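Side-chain contact in microtubule-associated protein 1A/1B, light chain 3, putative (Trypanosoma brucei, PDB 3H9D), which is an ATG8-family ubiquitin-like protein of autophagy that probably becomes attached to phosphatidylethanolamine in membranes through its C-terminal end: residues 45-50 / 65-70. Sequence-based numbering, arbitrary orientation.
Sequences GELDRC and SVLRKR
Leu47 and the helix residues Leu67 and Arg70 form a small apolar contact, by which the loop between strands 31-38 and 51-55 packs against helix 60-71. No hydrogen bond crosses the interface, and the two segments bury only 141 Å² between them. Leu47 supplies the whole loop side of the close contact, one methyl to each partner, its side chain reaching out from the loop with the two methyls foremost. CD1 meets CD1 of Leu67 at 3.9 Å, methyl against methyl, the two leucines approaching at a slant. CD2 settles beside the last turn of the helix, 3.8 Å from Arg70 CB and 4.0 Å from Arg70 O, with the two side chains at about a right angle. Leu67 extends its CG anti to its own backbone N (chi1 179°), which brings one methyl to Leu47 while the residue itself stays buried against Cys36, Leu79 and Tyr112. Of the Arg70 side chain, only CB comes close to Leu47. Beyond that the chain bends at chi2 (-60°) and turns back along the helix, where the edge of the guanidinium faces Val66 O, which lies in the plane of the group. Arg70 NH1 lies 4.6 Å from Arg49 NH1, a proximity of like charges that would be mildly unfavourable at the exposed margin of an otherwise apolar contact. Phe52 of strand 51-55 borders both Leu47 and Arg70, and Tyr112 of strand 108-113 borders both leucines, so the contact rests on the sheet. Leu47 thus ties the connection of the first hairpin to the C-terminal part of helix 60-71, which follows strand 51-55 and packs on the mixed sheet of order 2-1-5-3-4, the ubiquitin-like beta-grasp fold of the ATG8 family.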
loop_
_atom_site.group_PDB
_atom_site.type_symbol
_atom_site.label_atom_id
_atom_site.label_comp_id
_atom_site.label_asym_id
_atom_site.label_seq_id
_atom_site.Cartn_x
_atom_site.Cartn_y
_atom_site.Cartn_z
ATOM N N GLY A 45 -16.818 5.973 12.252
ATOM C CA GLY A 45 -15.524 5.937 12.942
ATOM C C GLY A 45 -14.652 4.765 12.545
ATOM O O GLY A 45 -15.154 3.672 12.270
ATOM N N GLU A 46 -13.344 5.006 12.519
ATOM C CA GLU A 46 -12.334 4.000 12.176
ATOM C C GLU A 46 -12.106 3.087 13.386
ATOM O O GLU A 46 -12.269 3.513 14.521
ATOM C CB GLU A 46 -11.032 4.706 11.734
ATOM C CG GLU A 46 -9.922 3.834 11.112
ATOM C CD GLU A 46 -10.226 3.298 9.696
ATOM O OE1 GLU A 46 -9.629 3.810 8.718
ATOM O OE2 GLU A 46 -11.039 2.352 9.561
ATOM N N LEU A 47 -11.768 1.825 13.146
ATOM C CA LEU A 47 -11.474 0.895 14.239
ATOM C C LEU A 47 -9.980 0.897 14.539
ATOM O O LEU A 47 -9.162 0.810 13.623
ATOM C CB LEU A 47 -11.940 -0.532 13.900
ATOM C CG LEU A 47 -13.414 -0.847 13.596
ATOM C CD1 LEU A 47 -13.527 -2.269 13.117
ATOM C CD2 LEU A 47 -14.338 -0.597 14.794
ATOM N N ASP A 48 -9.627 1.006 15.816
ATOM C CA ASP A 48 -8.236 0.848 16.263
ATOM C C ASP A 48 -7.647 -0.485 15.872
ATOM O O ASP A 48 -6.483 -0.575 15.464
ATOM C CB ASP A 48 -8.171 0.926 17.770
ATOM C CG ASP A 48 -8.308 2.311 18.269
ATOM O OD1 ASP A 48 -8.153 3.248 17.450
ATOM O OD2 ASP A 48 -8.561 2.450 19.481
ATOM N N ARG A 49 -8.481 -1.510 16.026
ATOM C CA ARG A 49 -8.123 -2.893 15.847
ATOM C C ARG A 49 -9.020 -3.422 14.744
ATOM O O ARG A 49 -10.142 -3.872 14.980
ATOM C CB ARG A 49 -8.366 -3.639 17.159
ATOM C CG ARG A 49 -7.781 -2.927 18.369
ATOM C CD ARG A 49 -8.831 -2.763 19.441
ATOM N NE ARG A 49 -8.932 -3.952 20.268
ATOM C CZ ARG A 49 -10.062 -4.430 20.782
ATOM N NH1 ARG A 49 -11.227 -3.836 20.541
ATOM N NH2 ARG A 49 -10.021 -5.522 21.530
ATOM N N CYS A 50 -8.505 -3.348 13.530
ATOM C CA CYS A 50 -9.285 -3.589 12.335
ATOM C C CYS A 50 -9.175 -5.033 11.860
ATOM O O CYS A 50 -9.645 -5.369 10.789
ATOM C CB CYS A 50 -8.805 -2.643 11.241
ATOM S SG CYS A 50 -7.152 -3.043 10.661
ATOM N N SER A 65 -23.454 -7.717 11.929
ATOM C CA SER A 65 -23.952 -7.605 13.302
ATOM C C SER A 65 -22.813 -7.523 14.327
ATOM O O SER A 65 -22.884 -6.726 15.266
ATOM C CB SER A 65 -24.905 -8.763 13.634
ATOM O OG SER A 65 -26.219 -8.513 13.144
ATOM N N VAL A 66 -21.776 -8.347 14.130
ATOM C CA VAL A 66 -20.562 -8.347 14.968
ATOM C C VAL A 66 -19.767 -7.041 14.835
ATOM O O VAL A 66 -19.336 -6.461 15.835
ATOM C CB VAL A 66 -19.623 -9.542 14.622
ATOM C CG1 VAL A 66 -18.306 -9.449 15.382
ATOM C CG2 VAL A 66 -20.309 -10.875 14.904
ATOM N N LEU A 67 -19.574 -6.599 13.593
ATOM C CA LEU A 67 -18.939 -5.317 13.282
ATOM C C LEU A 67 -19.690 -4.131 13.900
ATOM O O LEU A 67 -19.068 -3.184 14.385
ATOM C CB LEU A 67 -18.841 -5.161 11.763
ATOM C CG LEU A 67 -18.244 -3.899 11.131
ATOM C CD1 LEU A 67 -16.788 -3.691 11.541
ATOM C CD2 LEU A 67 -18.366 -4.015 9.631
ATOM N N ARG A 68 -21.025 -4.204 13.892
ATOM C CA ARG A 68 -21.894 -3.162 14.462
ATOM C C ARG A 68 -21.674 -2.939 15.961
ATOM O O ARG A 68 -21.752 -1.804 16.457
ATOM C CB ARG A 68 -23.364 -3.497 14.185
ATOM C CG ARG A 68 -24.354 -2.450 14.649
ATOM C CD ARG A 68 -25.790 -2.909 14.450
ATOM N NE ARG A 68 -26.255 -2.809 13.066
ATOM C CZ ARG A 68 -26.734 -1.700 12.503
ATOM N NH1 ARG A 68 -26.802 -0.554 13.185
ATOM N NH2 ARG A 68 -27.145 -1.742 11.246
ATOM N N LYS A 69 -21.395 -4.024 16.678
ATOM C CA LYS A 69 -21.061 -3.949 18.099
ATOM C C LYS A 69 -19.797 -3.118 18.365
ATOM O O LYS A 69 -19.640 -2.552 19.450
ATOM N N ARG A 70 -18.910 -3.041 17.373
ATOM C CA ARG A 70 -17.625 -2.331 17.511
ATOM C C ARG A 70 -17.700 -0.870 17.075
ATOM O O ARG A 70 -17.081 -0.007 17.693
ATOM C CB ARG A 70 -16.509 -3.023 16.714
ATOM C CG ARG A 70 -16.608 -4.540 16.590
ATOM C CD ARG A 70 -16.590 -5.234 17.937
ATOM N NE ARG A 70 -16.381 -6.676 17.796
ATOM C CZ ARG A 70 -15.411 -7.356 18.402
ATOM N NH1 ARG A 70 -14.564 -6.735 19.218
ATOM N NH2 ARG A 70 -15.298 -8.663 18.205
#